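PDB 6SCE: uncharacterized protein from Thermus thermophilus HB8, which is a DNA nuclease of type III CRISPR defence, switched on by cyclic oligoadenylate that it binds through its CARF domains. Local coordinates for residues W92-L97 / G389-L394; G112-E117 / T322-S327; F347-G350 / R355-R358. One frame throughout, in Å; residues are numbered along the deposited sequence. Where two conformers were deposited one is given.

Interaction 1: residues W92-L97 / G389-L394; sequences WAVRFL and GLYLAL
Val-94 and Tyr-391 sit where helix segments 92-97 and 389-393 come nearest, their CA atoms 7.3 Å apart and the axes 10.9 Å apart, crossing at -49°. With so wide a spacing it is side chains that fill the interval. Val-94 lays its CG1 methyl over the middle of the Tyr-391 ring, 3.7 Å from the centroid and 13° off the ring normal, a CH-pi contact. The valine side chain leaves the backbone toward the other helix, and CG1, anti to N (chi1 168°), comes to lie over the ring. Leu-97, one turn further on, brings CD2 obliquely to the same ring, 4.3 Å from CD2 of Tyr-391, and meets CD2 of Leu-392 at 4.2 Å, these two leucines crossing at about a right angle. The phenol hydroxyl takes a polar route: one water joins Tyr-391 OH, at 2.6 Å, to Val-94 O, to which it donates at 2.8 Å. Leu-388, earlier on the second helix, also touches Val-94 and Leu-97. Each helix is the connection in a beta-alpha-beta crossover, 81-84 to 105-111 and 375-378 to 399-404, so equivalent helices of two Rossmann-like sheets pack together, consistent with paired CARF domains in one chain.

Interaction 2: residues G112-E117 / T322-S327; sequences GHRALE and TPEMES. With nucleotides of chain B.
Glu-324 and Arg-114 meet through folded chains: the glutamate starts with CG between its backbone N and carbonyl carbon (chi1 59°) and bends again at chi2, while the arginine leaves with CG opposite its backbone N and then curls at chi2 and chi3, which presents the NE side of its guanidinium to the acid. The grip is side-on and two-pronged. NE of Arg-114 gives an almost straight bond (178°) to OE1 of Glu-324 at 2.8 Å, lying in the guanidinium plane but reaching the oxygen from above the carboxylate plane. NH2 of Arg-114 bonds OE2 of Glu-324 at 2.9 Å on its syn lone pair, a more bent bond, tilted from the guanidinium plane; the two planes are 47° apart. NH2 has a further acceptor in Ser-349 O.

Held this way, OE1 of Glu-324 also accepts N6 of A3 of chain B at 3.0 Å and a water that is bound to Ala-115 N. Thr-322 OG1 donates to N1 of A3 at 2.7 Å, and CE of selenomethionine Met-325 lies 3.6 Å from C4 of that base. His-113 accepts a weak bond from N6 at its carbonyl; its ring has O4' of A3 over one face, and its NE2 lies 2.8 Å from O2' of A2 of chain B, a hydrogen bond that either atom could donate. With an alanine at Arg-114, the Glu-324 carboxylate is likely to lose its countercharge and be freer to swing away from N6. An acceptor at N6 and a donor at N1 suit adenine; the O6 of a guanine would probably be set against the Glu-324 carboxylate. Arg-114 probably helps from the second shell by holding OE1 in place.

Interaction 3: residues F347-G350 / R355-R358; sequences FLSG and REVR
The Glu-356 carboxylate turns both oxygens to Ser-349. Ser-349 N comes to OE1 of Glu-356 on the syn side, 22° out of the carboxylate plane, with a nearly straight bond (167°) of 2.8 Å. The second oxygen, OE2 of Glu-356, takes the hydroxyl OG of Ser-349, modelled at only 2.5 Å; a separation that short leaves its exact length doubtful, though not the pairing. On the same helix another flat group, the Arg-358 guanidinium, has the CA of Arg-355 over one face, 4.1 Å above its plane and displaced toward the rim, and its NH1 forms a salt bridge with Glu-128.

Together the two bonds from Ser-349 probably hold the carboxylate against rotation. Beyond CG the Glu-356 chain is extended, so it spans the interval from helix to loop, and the serine OG, on the far side of CB from its own carbonyl carbon (chi1 -59°), turns to meet it. The acid stands in the first turn of helix 354-370, where its negative charge is likely to suit the positive end of the helix dipole. Beside the polar pair, Leu-348 runs past Glu-356 in the opposite direction and rests both methyls on Val-357: CD1 of Leu-348 is 3.4 Å from CG2 of Val-357, tighter than usual for two carbons, and CD2 of Leu-348 is 3.6 Å from the same methyl.

The contact closes the turn between strand 342-347, outermost in its sheet, and helix 354-370, which leads on to strand 375-378 in a beta-alpha-beta crossover. Backbone bonds tie Leu-348 to Thr-321 at the end of the adjoining strand 316-321, while Met-386 and Leu-390 of helix 384-393 pack on Leu-348 and Val-357.

Overall arrangement
Interaction 2 touches the cyclic oligoadenylate directly; the other two stand off from it. The nearest atom of interaction 1 is about 7 Å from the bound nucleic acid. For interaction 3 the nearest atom is about 6 Å from the bound nucleic acid. Centres of interactions 2 and 3 are 12 Å apart, and the two touch: Pro-323 CD packs on Leu-348 O at 3.3 Å, so the loop before helix 354-370 adjoins the adenine site. Interactions 1 and 3, with centres 15 Å apart, share a packing seam in which Val-357 and Arg-358 lie against Gly-389, Leu-390 and Ala-393. Interactions 1 and 2 do not touch, yet each joins the N-terminal sheet region to the later one.

Interaction 1: residues W92-L97 / G389-L394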
# COMPACT_ATOMS: atom_id res chain seq x y z
N TRP A 92 -17.73 -1.39 -0.83
CA TRP A 92 -18.87 -1.67 0.01
C TRP A 92 -19.40 -0.42 0.69
O TRP A 92 -20.58 -0.33 0.89
CB TRP A 92 -18.56 -2.79 1.00
CG TRP A 92 -18.62 -4.11 0.35
CD1 TRP A 92 -17.59 -4.95 -0.00
CD2 TRP A 92 -19.82 -4.72 -0.11
NE1 TRP A 92 -18.11 -6.07 -0.64
CE2 TRP A 92 -19.47 -5.95 -0.71
CE3 TRP A 92 -21.17 -4.35 -0.05
CZ2 TRP A 92 -20.43 -6.82 -1.24
CZ3 TRP A 92 -22.12 -5.22 -0.58
CH2 TRP A 92 -21.73 -6.43 -1.17
N ALA A 93 -18.53 0.54 0.99
CA ALA A 93 -19.01 1.83 1.46
C ALA A 93 -19.94 2.45 0.43
O ALA A 93 -21.02 2.97 0.75
CB ALA A 93 -17.85 2.76 1.76
N VAL A 94 -19.53 2.38 -0.83
CA VAL A 94 -20.35 2.96 -1.87
C VAL A 94 -21.72 2.26 -1.96
O VAL A 94 -22.76 2.94 -2.05
CB VAL A 94 -19.66 2.90 -3.23
CG1 VAL A 94 -20.62 3.24 -4.35
CG2 VAL A 94 -18.47 3.86 -3.25
N ARG A 95 -21.72 0.94 -1.93
CA ARG A 95 -22.97 0.17 -2.02
C ARG A 95 -23.88 0.36 -0.80
O ARG A 95 -25.09 0.57 -0.95
CB ARG A 95 -22.67 -1.29 -2.23
CG ARG A 95 -22.03 -1.49 -3.61
CD ARG A 95 -22.07 -2.88 -4.10
NE ARG A 95 -23.46 -3.35 -4.22
CZ ARG A 95 -23.79 -4.62 -4.34
NH1 ARG A 95 -22.85 -5.55 -4.40
NH2 ARG A 95 -25.08 -4.96 -4.38
N PHE A 96 -23.28 0.36 0.39
CA PHE A 96 -24.04 0.65 1.60
C PHE A 96 -24.58 2.06 1.60
O PHE A 96 -25.70 2.28 2.04
CB PHE A 96 -23.20 0.42 2.86
CG PHE A 96 -23.25 -0.97 3.38
CD1 PHE A 96 -22.99 -2.04 2.54
CD2 PHE A 96 -23.55 -1.22 4.71
CE1 PHE A 96 -23.03 -3.33 3.01
CE2 PHE A 96 -23.60 -2.52 5.17
CZ PHE A 96 -23.31 -3.58 4.33
N LEU A 97 -23.82 3.03 1.11
CA LEU A 97 -24.31 4.40 1.11
C LEU A 97 -25.57 4.49 0.24
O LEU A 97 -26.54 5.15 0.62
CB LEU A 97 -23.30 5.38 0.61
CG LEU A 97 -23.74 6.84 0.49
CD1 LEU A 97 -24.16 7.41 1.83
CD2 LEU A 97 -22.62 7.64 -0.13
N GLY A 389 -16.80 10.93 -2.08
CA GLY A 389 -16.94 12.22 -2.75
C GLY A 389 -16.97 12.11 -4.24
O GLY A 389 -17.76 12.76 -4.95
N LEU A 390 -16.09 11.24 -4.75
CA LEU A 390 -16.06 11.01 -6.16
C LEU A 390 -17.34 10.32 -6.59
O LEU A 390 -17.93 10.69 -7.59
CB LEU A 390 -14.83 10.17 -6.55
CG LEU A 390 -14.80 9.56 -7.96
CD1 LEU A 390 -15.07 10.57 -9.04
CD2 LEU A 390 -13.42 8.97 -8.20
N TYR A 391 -17.78 9.31 -5.85
CA TYR A 391 -19.01 8.62 -6.20
C TYR A 391 -20.20 9.61 -6.24
O TYR A 391 -21.04 9.53 -7.13
CB TYR A 391 -19.30 7.50 -5.20
CG TYR A 391 -20.71 6.98 -5.31
CD1 TYR A 391 -21.09 6.20 -6.39
CD2 TYR A 391 -21.64 7.25 -4.32
CE1 TYR A 391 -22.39 5.72 -6.50
CE2 TYR A 391 -22.94 6.77 -4.42
CZ TYR A 391 -23.31 6.00 -5.50
OH TYR A 391 -24.61 5.52 -5.57
N LEU A 392 -20.23 10.55 -5.31
CA LEU A 392 -21.35 11.49 -5.20
C LEU A 392 -21.35 12.55 -6.31
O LEU A 392 -22.37 13.20 -6.55
CB LEU A 392 -21.37 12.15 -3.81
CG LEU A 392 -21.78 11.20 -2.68
CD1 LEU A 392 -21.49 11.78 -1.32
CD2 LEU A 392 -23.24 10.79 -2.77
N ALA A 393 -20.21 12.71 -6.96
CA ALA A 393 -20.10 13.55 -8.15
C ALA A 393 -20.70 12.91 -9.39
O ALA A 393 -20.96 13.58 -10.37
CB ALA A 393 -18.65 13.87 -8.44
N LEU A 394 -20.87 11.58 -9.36
CA LEU A 394 -21.30 10.86 -10.54
C LEU A 394 -22.79 11.11 -10.81
O LEU A 394 -23.52 11.55 -9.94
CB LEU A 394 -21.03 9.38 -10.41
CG LEU A 394 -19.54 9.09 -10.15
CD1 LEU A 394 -19.37 7.58 -10.12
CD2 LEU A 394 -18.56 9.72 -11.14
O HOH W 1 -24.61 3.37 -4.12

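Interaction 2: residues G112-E117 / T322-S327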
# COMPACT_ATOMS: atom_id res chain seq x y z
N GLY A 112 -9.33 9.62 9.95
CA GLY A 112 -8.16 9.95 10.76
C GLY A 112 -6.86 9.93 10.02
O GLY A 112 -5.82 9.52 10.58
N HIS A 113 -6.88 10.38 8.78
CA HIS A 113 -5.75 10.22 7.94
C HIS A 113 -4.83 11.44 7.84
O HIS A 113 -3.87 11.41 7.09
CB HIS A 113 -6.22 9.78 6.56
CG HIS A 113 -6.81 8.40 6.55
ND1 HIS A 113 -8.16 8.17 6.46
CD2 HIS A 113 -6.22 7.19 6.58
CE1 HIS A 113 -8.38 6.86 6.46
NE2 HIS A 113 -7.22 6.25 6.52
N ARG A 114 -5.12 12.50 8.59
CA ARG A 114 -4.18 13.64 8.65
C ARG A 114 -3.35 13.60 9.94
O ARG A 114 -3.89 13.61 11.05
CB ARG A 114 -4.97 14.95 8.51
CG ARG A 114 -4.14 16.22 8.76
CD ARG A 114 -2.98 16.46 7.81
NE ARG A 114 -3.30 16.65 6.39
CZ ARG A 114 -3.82 17.73 5.81
NH1 ARG A 114 -4.16 18.81 6.53
NH2 ARG A 114 -3.99 17.74 4.50
N ALA A 115 -2.04 13.50 9.78
CA ALA A 115 -1.12 13.43 10.89
C ALA A 115 -1.28 14.60 11.84
O ALA A 115 -1.49 15.73 11.39
CB ALA A 115 0.33 13.37 10.39
N LEU A 116 -1.20 14.28 13.13
CA LEU A 116 -1.32 15.19 14.25
C LEU A 116 -2.68 15.83 14.45
O LEU A 116 -2.81 16.72 15.29
CB LEU A 116 -0.22 16.27 14.19
CG LEU A 116 1.21 15.79 14.36
CD1 LEU A 116 2.14 17.00 14.36
CD2 LEU A 116 1.40 14.99 15.62
N GLU A 117 -3.70 15.39 13.72
CA GLU A 117 -5.07 15.86 14.00
C GLU A 117 -5.87 14.80 14.71
O GLU A 117 -5.52 13.63 14.65
CB GLU A 117 -5.76 16.24 12.72
CG GLU A 117 -5.31 17.59 12.19
CD GLU A 117 -6.27 18.14 11.16
OE1 GLU A 117 -7.34 17.54 10.94
OE2 GLU A 117 -5.94 19.17 10.54
N THR A 322 -4.42 14.90 -1.70
CA THR A 322 -4.11 15.77 -0.61
C THR A 322 -2.68 16.26 -0.76
O THR A 322 -1.83 15.67 -1.45
CB THR A 322 -4.23 15.03 0.73
OG1 THR A 322 -3.45 13.84 0.66
CG2 THR A 322 -5.66 14.67 1.02
N PRO A 323 -2.38 17.38 -0.10
CA PRO A 323 -1.03 17.92 -0.23
C PRO A 323 0.04 16.97 0.24
O PRO A 323 1.11 16.94 -0.36
CB PRO A 323 -1.07 19.22 0.60
CG PRO A 323 -2.35 19.24 1.31
CD PRO A 323 -3.25 18.18 0.76
N GLU A 324 -0.23 16.16 1.26
CA GLU A 324 0.75 15.16 1.68
C GLU A 324 1.03 14.03 0.64
O GLU A 324 2.00 13.28 0.78
CB GLU A 324 0.40 14.57 3.06
CG GLU A 324 -0.96 13.89 3.19
CD GLU A 324 -2.06 14.82 3.69
OE1 GLU A 324 -2.79 14.50 4.66
OE2 GLU A 324 -2.21 15.89 3.11
N MSE A 325 0.23 13.93 -0.41
CA MSE A 325 0.46 12.97 -1.49
C MSE A 325 0.97 13.71 -2.71
O MSE A 325 0.84 13.22 -3.85
CB MSE A 325 -0.85 12.23 -1.82
CG MSE A 325 -1.42 11.32 -0.74
SE MSE A 325 -0.35 9.65 -0.71
CE MSE A 325 -1.37 8.86 0.77
N GLU A 326 1.58 14.90 -2.53
CA GLU A 326 2.04 15.66 -3.70
C GLU A 326 3.00 14.86 -4.58
O GLU A 326 2.85 14.88 -5.78
CB GLU A 326 2.68 16.99 -3.28
CG GLU A 326 3.24 17.78 -4.46
CD GLU A 326 4.66 17.39 -4.80
OE1 GLU A 326 5.38 16.88 -3.91
OE2 GLU A 326 5.07 17.60 -5.96
N SER A 327 3.97 14.15 -4.00
CA SER A 327 4.92 13.38 -4.81
C SER A 327 4.21 12.36 -5.69
O SER A 327 4.46 12.26 -6.89
CB SER A 327 5.91 12.61 -3.92
OG SER A 327 6.69 13.52 -3.17
P A B 3 -9.88 4.15 4.34
OP1 A B 3 -10.92 5.23 4.58
OP2 A B 3 -10.49 2.83 3.93
O5' A B 3 -8.85 4.66 3.25
C5' A B 3 -7.59 4.02 3.00
C4' A B 3 -6.97 4.72 1.81
O4' A B 3 -6.67 6.11 2.17
C3' A B 3 -5.67 4.13 1.30
O3' A B 3 -5.81 3.99 -0.10
C2' A B 3 -4.62 5.19 1.68
O2' A B 3 -3.50 5.22 0.83
C1' A B 3 -5.45 6.46 1.57
N9 A B 3 -4.92 7.58 2.31
C8 A B 3 -4.51 7.57 3.62
N7 A B 3 -4.10 8.75 4.03
C5 A B 3 -4.29 9.58 2.94
C6 A B 3 -4.06 10.96 2.75
N6 A B 3 -3.62 11.76 3.71
N1 A B 3 -4.39 11.47 1.54
C2 A B 3 -4.88 10.66 0.59
N3 A B 3 -5.13 9.35 0.65
C4 A B 3 -4.80 8.87 1.87
P A B 2 -9.86 -1.49 7.37
OP1 A B 2 -8.68 -2.17 8.00
OP2 A B 2 -11.25 -1.63 7.93
O5' A B 2 -9.53 0.08 7.32
C5' A B 2 -10.59 1.00 6.98
C4' A B 2 -10.07 2.41 7.04
O4' A B 2 -9.75 2.72 8.43
C3' A B 2 -8.81 2.69 6.23
O3' A B 2 -8.89 3.96 5.58
C2' A B 2 -7.72 2.74 7.29
O2' A B 2 -6.65 3.59 6.93
C1' A B 2 -8.47 3.31 8.48
N9 A B 2 -7.86 3.07 9.77
C8 A B 2 -6.95 2.09 10.10
N7 A B 2 -6.54 2.18 11.34
C5 A B 2 -7.21 3.28 11.86
C6 A B 2 -7.20 3.90 13.12
N6 A B 2 -6.39 3.52 14.12
N1 A B 2 -8.03 4.95 13.31
C2 A B 2 -8.76 5.38 12.27
N3 A B 2 -8.84 4.89 11.03
C4 A B 2 -8.03 3.83 10.89
O HOH W 2 -1.26 13.45 6.96

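Interaction 3: residues F347-G350 / R355-R358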
# COMPACT_ATOMS: atom_id res chain seq x y z
N PHE A 347 -5.44 19.85 -5.63
CA PHE A 347 -5.32 19.45 -4.24
C PHE A 347 -6.61 19.68 -3.45
O PHE A 347 -7.25 20.76 -3.54
CB PHE A 347 -4.18 20.18 -3.53
CG PHE A 347 -2.82 19.77 -3.99
CD1 PHE A 347 -2.34 18.48 -3.74
CD2 PHE A 347 -2.00 20.67 -4.66
CE1 PHE A 347 -1.07 18.11 -4.15
CE2 PHE A 347 -0.72 20.30 -5.07
CZ PHE A 347 -0.27 19.01 -4.83
N LEU A 348 -6.93 18.69 -2.61
CA LEU A 348 -7.97 18.84 -1.57
C LEU A 348 -7.35 19.49 -0.35
O LEU A 348 -6.14 19.40 -0.16
CB LEU A 348 -8.53 17.48 -1.17
CG LEU A 348 -9.04 16.62 -2.31
CD1 LEU A 348 -9.50 15.27 -1.74
CD2 LEU A 348 -10.16 17.30 -3.12
N SER A 349 -8.16 20.17 0.46
CA SER A 349 -7.71 20.75 1.71
C SER A 349 -7.18 19.66 2.63
O SER A 349 -6.21 19.88 3.35
CB SER A 349 -8.85 21.50 2.41
OG SER A 349 -9.35 22.53 1.57
N GLY A 350 -7.79 18.48 2.60
CA GLY A 350 -7.29 17.37 3.41
C GLY A 350 -8.02 16.07 3.07
O GLY A 350 -8.94 16.06 2.25
N ARG A 355 -16.65 16.73 0.35
CA ARG A 355 -17.43 17.72 -0.41
C ARG A 355 -16.63 18.46 -1.44
O ARG A 355 -17.17 18.83 -2.50
CB ARG A 355 -18.13 18.68 0.55
CG ARG A 355 -19.22 17.97 1.35
CD ARG A 355 -19.98 18.88 2.33
NE ARG A 355 -19.14 19.45 3.38
CZ ARG A 355 -18.53 20.64 3.31
NH1 ARG A 355 -17.79 21.07 4.33
NH2 ARG A 355 -18.64 21.42 2.24
N GLU A 356 -15.34 18.67 -1.18
CA GLU A 356 -14.46 19.24 -2.19
C GLU A 356 -14.32 18.35 -3.41
O GLU A 356 -14.33 18.82 -4.54
CB GLU A 356 -13.07 19.55 -1.64
CG GLU A 356 -13.09 20.64 -0.57
CD GLU A 356 -11.71 21.00 -0.07
OE1 GLU A 356 -10.71 20.56 -0.67
OE2 GLU A 356 -11.61 21.76 0.92
N VAL A 357 -14.17 17.04 -3.20
CA VAL A 357 -14.08 16.14 -4.35
C VAL A 357 -15.36 16.21 -5.18
O VAL A 357 -15.31 16.32 -6.41
CB VAL A 357 -13.82 14.67 -3.93
CG1 VAL A 357 -13.81 13.80 -5.18
CG2 VAL A 357 -12.51 14.54 -3.18
N ARG A 358 -16.49 16.11 -4.50
CA ARG A 358 -17.79 16.15 -5.15
C ARG A 358 -17.95 17.44 -5.97
O ARG A 358 -18.33 17.40 -7.13
CB ARG A 358 -18.92 16.04 -4.12
CG ARG A 358 -20.32 15.88 -4.73
CD ARG A 358 -21.41 16.10 -3.69
NE ARG A 358 -21.18 17.41 -3.08
CZ ARG A 358 -21.44 17.75 -1.82
NH1 ARG A 358 -21.98 16.90 -0.97
NH2 ARG A 358 -21.15 18.99 -1.40